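Local coordinates for uncharacterized protein (Bacteroides cellulosilyticus, PDB 5JVK) that belongs to glycoside hydrolase family 39 and probably hydrolyses O-glycosidic bonds as an endo-acting enzyme of a gut bacterium, at residues Gly452-Val463 with Leu478-Leu489. Numbering follows the deposited sequence.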
ATOM      1  N   GLY A 452      16.427 -13.552  14.460  1.00 29.56           N
ATOM      2  CA  GLY A 452      15.398 -13.553  15.508  1.00 28.76           C
ATOM      3  C   GLY A 452      16.002 -13.477  16.901  1.00 28.27           C
ATOM      4  O   GLY A 452      17.186 -13.761  17.080  1.00 28.41           O
ATOM      5  N   THR A 453      15.192 -13.065  17.877  1.00 27.51           N
ATOM      6  CA  THR A 453      15.572 -13.094  19.299  1.00 27.26           C
ATOM      7  C   THR A 453      14.374 -13.411  20.180  1.00 26.90           C
ATOM      8  O   THR A 453      13.223 -13.318  19.747  1.00 26.24           O
ATOM      9  CB  THR A 453      16.148 -11.747  19.804  1.00 27.49           C
ATOM     10  OG1 THR A 453      15.243 -10.678  19.497  1.00 27.43           O
ATOM     11  CG2 THR A 453      17.489 -11.462  19.190  1.00 28.05           C
ATOM     12  N   THR A 454      14.673 -13.775  21.424  1.00 26.63           N
ATOM     13  CA  THR A 454      13.675 -13.961  22.462  1.00 26.65           C
ATOM     14  C   THR A 454      13.796 -12.819  23.470  1.00 27.19           C
ATOM     15  O   THR A 454      14.907 -12.445  23.850  1.00 26.88           O
ATOM     16  CB  THR A 454      13.875 -15.310  23.172  1.00 26.27           C
ATOM     17  OG1 THR A 454      13.772 -16.371  22.210  1.00 25.87           O
ATOM     18  CG2 THR A 454      12.836 -15.514  24.273  1.00 26.05           C
ATOM     19  N   ILE A 455      12.658 -12.256  23.876  1.00 27.90           N
ATOM     20  CA  ILE A 455      12.614 -11.266  24.958  1.00 28.47           C
ATOM     21  C   ILE A 455      11.523 -11.604  25.970  1.00 29.31           C
ATOM     22  O   ILE A 455      10.605 -12.373  25.685  1.00 28.81           O
ATOM     23  CB  ILE A 455      12.412  -9.817  24.443  1.00 28.45           C
ATOM     24  CG1 ILE A 455      11.094  -9.663  23.671  1.00 28.29           C
ATOM     25  CG2 ILE A 455      13.582  -9.389  23.569  1.00 28.46           C
ATOM     26  CD1 ILE A 455      10.594  -8.238  23.631  1.00 28.24           C
ATOM     27  N   ARG A 456      11.646 -11.009  27.152  1.00 30.88           N
ATOM     28  CA  ARG A 456      10.683 -11.172  28.228  1.00 32.37           C
ATOM     29  C   ARG A 456      10.112  -9.811  28.565  1.00 33.15           C
ATOM     30  O   ARG A 456      10.823  -8.965  29.084  1.00 32.83           O
ATOM     31  CB  ARG A 456      11.364 -11.800  29.442  1.00 32.69           C
ATOM     32  CG  ARG A 456      11.594 -13.284  29.261  1.00 33.44           C
ATOM     33  CD  ARG A 456      12.583 -13.857  30.259  1.00 34.34           C
ATOM     34  NE  ARG A 456      12.528 -15.320  30.248  1.00 35.19           N
ATOM     35  CZ  ARG A 456      13.049 -16.112  29.304  1.00 36.15           C
ATOM     36  NH1 ARG A 456      13.704 -15.614  28.250  1.00 36.32           N
ATOM     37  NH2 ARG A 456      12.915 -17.432  29.414  1.00 36.43           N
ATOM     38  N   VAL A 457       8.839  -9.598  28.245  1.00 35.12           N
ATOM     39  CA  VAL A 457       8.148  -8.342  28.531  1.00 36.68           C
ATOM     40  C   VAL A 457       7.219  -8.579  29.708  1.00 38.40           C
ATOM     41  O   VAL A 457       6.465  -9.553  29.702  1.00 38.78           O
ATOM     42  CB  VAL A 457       7.307  -7.872  27.324  1.00 36.54           C
ATOM     43  CG1 VAL A 457       6.687  -6.504  27.596  1.00 36.79           C
ATOM     44  CG2 VAL A 457       8.159  -7.840  26.061  1.00 36.36           C
ATOM     45  N   LYS A 458       7.266  -7.699  30.709  1.00 40.76           N
ATOM     46  CA  LYS A 458       6.353  -7.802  31.849  1.00 43.86           C
ATOM     47  C   LYS A 458       4.921  -7.616  31.362  1.00 45.65           C
ATOM     48  O   LYS A 458       4.647  -6.693  30.597  1.00 44.92           O
ATOM     49  CB  LYS A 458       6.668  -6.768  32.935  1.00 45.36           C
ATOM     50  CG  LYS A 458       5.666  -6.786  34.082  1.00 47.19           C
ATOM     51  CD  LYS A 458       6.174  -6.088  35.330  1.00 49.40           C
ATOM     52  CE  LYS A 458       5.151  -6.194  36.453  1.00 51.15           C
ATOM     53  NZ  LYS A 458       5.399  -5.210  37.542  1.00 52.41           N
ATOM     54  N   ALA A 459       4.028  -8.499  31.817  1.00 48.32           N
ATOM     55  CA  ALA A 459       2.627  -8.523  31.383  1.00 50.30           C
ATOM     56  C   ALA A 459       1.926  -7.189  31.680  1.00 52.16           C
ATOM     57  O   ALA A 459       1.607  -6.910  32.841  1.00 53.30           O
ATOM     58  CB  ALA A 459       1.887  -9.671  32.060  1.00 49.95           C
ATOM     59  N   PRO A 460       1.689  -6.361  30.635  1.00 53.23           N
ATOM     60  CA  PRO A 460       1.144  -5.016  30.862  1.00 54.03           C
ATOM     61  C   PRO A 460      -0.345  -5.019  31.244  1.00 54.38           C
ATOM     62  O   PRO A 460      -0.769  -4.199  32.062  1.00 53.72           O
ATOM     63  CB  PRO A 460       1.391  -4.313  29.526  1.00 53.67           C
ATOM     64  CG  PRO A 460       1.380  -5.401  28.510  1.00 53.60           C
ATOM     65  CD  PRO A 460       1.808  -6.668  29.194  1.00 53.31           C
ATOM     66  N   THR A 461      -1.115  -5.922  30.637  1.00 55.18           N
ATOM     67  CA  THR A 461      -2.478  -6.246  31.049  1.00 55.29           C
ATOM     68  C   THR A 461      -2.415  -7.633  31.698  1.00 54.38           C
ATOM     69  O   THR A 461      -1.388  -8.319  31.600  1.00 53.55           O
ATOM     70  CB  THR A 461      -3.428  -6.270  29.824  1.00 56.57           C
ATOM     71  OG1 THR A 461      -3.077  -5.219  28.910  1.00 56.51           O
ATOM     72  CG2 THR A 461      -4.891  -6.105  30.239  1.00 57.43           C
ATOM     73  N   ASP A 462      -3.492  -8.047  32.365  1.00 53.14           N
ATOM     74  CA  ASP A 462      -3.590  -9.417  32.897  1.00 52.40           C
ATOM     75  C   ASP A 462      -3.533 -10.453  31.772  1.00 49.74           C
ATOM     76  O   ASP A 462      -3.944 -10.186  30.641  1.00 48.98           O
ATOM     77  CB  ASP A 462      -4.876  -9.614  33.713  1.00 53.60           C
ATOM     78  CG  ASP A 462      -4.914  -8.767  34.979  1.00 55.17           C
ATOM     79  OD1 ASP A 462      -3.844  -8.489  35.567  1.00 56.93           O
ATOM     80  OD2 ASP A 462      -6.028  -8.380  35.389  1.00 56.16           O
ATOM     81  N   VAL A 463      -3.033 -11.638  32.107  1.00 47.76           N
ATOM     82  CA  VAL A 463      -2.732 -12.677  31.116  1.00 46.96           C
ATOM     83  C   VAL A 463      -4.004 -13.260  30.477  1.00 45.99           C
ATOM     84  O   VAL A 463      -4.029 -13.534  29.276  1.00 44.56           O
ATOM     85  CB  VAL A 463      -1.851 -13.789  31.738  1.00 46.79           C
ATOM     86  CG1 VAL A 463      -1.662 -14.956  30.776  1.00 46.97           C
ATOM     87  CG2 VAL A 463      -0.498 -13.216  32.147  1.00 47.07           C
ATOM     88  N   LEU A 478       0.150 -18.059  25.012  1.00 28.04           N
ATOM     89  CA  LEU A 478       1.153 -17.244  25.696  1.00 27.92           C
ATOM     90  C   LEU A 478       2.111 -18.135  26.485  1.00 27.50           C
ATOM     91  O   LEU A 478       1.722 -19.201  26.958  1.00 28.04           O
ATOM     92  CB  LEU A 478       0.480 -16.257  26.650  1.00 28.34           C
ATOM     93  CG  LEU A 478      -0.470 -15.232  26.025  1.00 28.75           C
ATOM     94  CD1 LEU A 478      -1.291 -14.536  27.098  1.00 28.98           C
ATOM     95  CD2 LEU A 478       0.294 -14.206  25.208  1.00 29.00           C
ATOM     96  N   THR A 479       3.360 -17.697  26.611  1.00 26.77           N
ATOM     97  CA  THR A 479       4.346 -18.350  27.466  1.00 26.65           C
ATOM     98  C   THR A 479       4.672 -17.392  28.607  1.00 27.42           C
ATOM     99  O   THR A 479       5.229 -16.321  28.375  1.00 27.45           O
ATOM    100  CB  THR A 479       5.623 -18.699  26.686  1.00 26.06           C
ATOM    101  OG1 THR A 479       5.290 -19.567  25.600  1.00 26.06           O
ATOM    102  CG2 THR A 479       6.646 -19.392  27.579  1.00 25.90           C
ATOM    103  N   VAL A 480       4.328 -17.787  29.831  1.00 28.53           N
ATOM    104  CA  VAL A 480       4.425 -16.911  30.998  1.00 29.98           C
ATOM    105  C   VAL A 480       5.523 -17.394  31.945  1.00 31.45           C
ATOM    106  O   VAL A 480       5.384 -18.442  32.577  1.00 32.18           O
ATOM    107  CB  VAL A 480       3.079 -16.843  31.750  1.00 29.91           C
ATOM    108  CG1 VAL A 480       3.133 -15.798  32.865  1.00 30.28           C
ATOM    109  CG2 VAL A 480       1.945 -16.543  30.779  1.00 29.54           C
ATOM    110  N   ASP A 481       6.610 -16.628  32.032  1.00 32.98           N
ATOM    111  CA  ASP A 481       7.720 -16.929  32.932  1.00 34.71           C
ATOM    112  C   ASP A 481       7.709 -15.954  34.109  1.00 35.88           C
ATOM    113  O   ASP A 481       8.328 -14.891  34.048  1.00 36.26           O
ATOM    114  CB  ASP A 481       9.048 -16.862  32.171  1.00 35.56           C
ATOM    115  CG  ASP A 481      10.262 -17.127  33.061  1.00 36.87           C
ATOM    116  OD1 ASP A 481      10.146 -17.889  34.049  1.00 37.65           O
ATOM    117  OD2 ASP A 481      11.338 -16.565  32.764  1.00 37.74           O
ATOM    118  N   ASN A 482       6.979 -16.320  35.164  1.00 36.93           N
ATOM    119  CA  ASN A 482       6.974 -15.588  36.435  1.00 37.90           C
ATOM    120  C   ASN A 482       6.554 -14.116  36.265  1.00 37.43           C
ATOM    121  O   ASN A 482       7.264 -13.194  36.675  1.00 36.96           O
ATOM    122  CB  ASN A 482       8.353 -15.716  37.106  1.00 39.60           C
ATOM    123  CG  ASN A 482       8.357 -15.252  38.555  1.00 41.53           C
ATOM    124  OD1 ASN A 482       7.375 -15.419  39.289  1.00 42.83           O
ATOM    125  ND2 ASN A 482       9.472 -14.667  38.978  1.00 42.54           N
ATOM    126  N   GLY A 483       5.397 -13.918  35.640  1.00 37.14           N
ATOM    127  CA  GLY A 483       4.857 -12.581  35.379  1.00 36.63           C
ATOM    128  C   GLY A 483       5.410 -11.853  34.157  1.00 35.99           C
ATOM    129  O   GLY A 483       5.113 -10.670  33.970  1.00 37.05           O
ATOM    130  N   TYR A 484       6.198 -12.546  33.330  1.00 34.27           N
ATOM    131  CA  TYR A 484       6.740 -11.993  32.085  1.00 32.76           C
ATOM    132  C   TYR A 484       6.285 -12.839  30.906  1.00 30.58           C
ATOM    133  O   TYR A 484       6.325 -14.069  30.967  1.00 30.07           O
ATOM    134  CB  TYR A 484       8.270 -11.973  32.119  1.00 33.68           C
ATOM    135  CG  TYR A 484       8.851 -10.878  32.976  1.00 34.89           C
ATOM    136  CD1 TYR A 484       8.831 -10.972  34.367  1.00 35.68           C
ATOM    137  CD2 TYR A 484       9.430  -9.745  32.400  1.00 35.41           C
ATOM    138  CE1 TYR A 484       9.364  -9.968  35.163  1.00 36.38           C
ATOM    139  CE2 TYR A 484       9.966  -8.735  33.188  1.00 35.90           C
ATOM    140  CZ  TYR A 484       9.932  -8.851  34.568  1.00 36.48           C
ATOM    141  OH  TYR A 484      10.460  -7.857  35.356  1.00 37.29           O
ATOM    142  N   LEU A 485       5.862 -12.176  29.833  1.00 28.34           N
ATOM    143  CA  LEU A 485       5.515 -12.855  28.593  1.00 26.84           C
ATOM    144  C   LEU A 485       6.797 -13.116  27.807  1.00 25.67           C
ATOM    145  O   LEU A 485       7.517 -12.175  27.478  1.00 24.84           O
ATOM    146  CB  LEU A 485       4.548 -12.010  27.763  1.00 26.70           C
ATOM    147  CG  LEU A 485       3.245 -11.613  28.459  1.00 26.95           C
ATOM    148  CD1 LEU A 485       2.446 -10.661  27.584  1.00 27.17           C
ATOM    149  CD2 LEU A 485       2.419 -12.839  28.812  1.00 27.21           C
ATOM    150  N   VAL A 486       7.078 -14.390  27.523  1.00 24.75           N
ATOM    151  CA  VAL A 486       8.248 -14.784  26.732  1.00 24.24           C
ATOM    152  C   VAL A 486       7.856 -14.724  25.260  1.00 23.81           C
ATOM    153  O   VAL A 486       7.063 -15.549  24.805  1.00 24.21           O
ATOM    154  CB  VAL A 486       8.741 -16.210  27.085  1.00 23.97           C
ATOM    155  CG1 VAL A 486      10.007 -16.554  26.305  1.00 23.81           C
ATOM    156  CG2 VAL A 486       8.984 -16.343  28.583  1.00 24.04           C
ATOM    157  N   LEU A 487       8.404 -13.749  24.532  1.00 23.30           N
ATOM    158  CA  LEU A 487       8.084 -13.529  23.116  1.00 22.98           C
ATOM    159  C   LEU A 487       9.261 -13.904  22.225  1.00 22.83           C
ATOM    160  O   LEU A 487      10.372 -13.414  22.428  1.00 22.80           O
ATOM    161  CB  LEU A 487       7.729 -12.063  22.865  1.00 22.90           C
ATOM    162  CG  LEU A 487       6.542 -11.482  23.633  1.00 23.05           C
ATOM    163  CD1 LEU A 487       6.369 -10.012  23.283  1.00 23.07           C
ATOM    164  CD2 LEU A 487       5.267 -12.254  23.336  1.00 23.16           C
ATOM    165  N   ASN A 488       9.003 -14.760  21.237  1.00 22.54           N
ATOM    166  CA  ASN A 488      10.007 -15.167  20.257  1.00 22.26           C
ATOM    167  C   ASN A 488       9.879 -14.279  19.029  1.00 21.44           C
ATOM    168  O   ASN A 488       9.086 -14.556  18.129  1.00 21.16           O
ATOM    169  CB  ASN A 488       9.829 -16.641  19.892  1.00 22.71           C
ATOM    170  CG  ASN A 488      10.075 -17.561  21.073  1.00 23.44           C
ATOM    171  OD1 ASN A 488      11.101 -17.459  21.749  1.00 23.50           O
ATOM    172  ND2 ASN A 488       9.129 -18.462  21.335  1.00 23.88           N
ATOM    173  N   LEU A 489      10.670 -13.208  19.010  1.00 20.64           N
ATOM    174  CA  LEU A 489      10.553 -12.172  17.993  1.00 20.04           C
ATOM    175  C   LEU A 489      11.192 -12.593  16.677  1.00 19.58           C
ATOM    176  O   LEU A 489      12.238 -13.249  16.660  1.00 19.50           O
ATOM    177  CB  LEU A 489      11.197 -10.866  18.472  1.00 20.05           C
ATOM    178  CG  LEU A 489      10.699 -10.262  19.790  1.00 20.27           C
ATOM    179  CD1 LEU A 489      11.383  -8.925  20.025  1.00 20.46           C
ATOM    180  CD2 LEU A 489       9.188 -10.093  19.799  1.00 20.35           C
TER
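Leu478 and Val463 lie alongside one another, pointing opposite ways, CD1 of Leu478 lying 3.7 Å from CG1 of Val463, and the leucine also reaches Leu466 and Leu468 of the neighbouring sheet. Val480 CG2 touches the same valine methyl. Asp481, its CG anti to the backbone N (chi1 178°), offers OD2 to NE of Arg456 in a nearly straight salt bridge of 3.0 Å. The oxygen uses its anti lone pair and sits in the guanidinium plane, while the carboxylate stands almost perpendicular to that plane (87°). An alanine at Asp481 would remove this acceptor and is likely to leave the Arg456 charge without its mate and its extended chain freer to swing. Gly483 O accepts a nearly straight hydrogen bond from Ala459 N (177°). Tyr484 lays a ring face under Lys458 CB, a CH-pi contact 4.2 Å from the centroid, and opens a strand antiparallel to Thr453-Lys458. Leu485, Leu487 and Leu489 form hydrogen-bonded pairs with Val457, Ile455 and Thr453, two bonds each. Val486 CG2 lies over one guanidinium face of Arg456, offset toward the rim. Leu487 CD1 meets Val457 CG2 at 4.0 Å, Asn488 OD1 takes a hydrogen bond from Thr454 OG1 in its carbonyl plane, and Leu489 CD1 packs on Ile455 CG1 at 3.7 Å. The principle is amphipathic pairing: backbone bonds join the strands, leucines face the neighbouring sheet, and polar links reinforce the more exposed face.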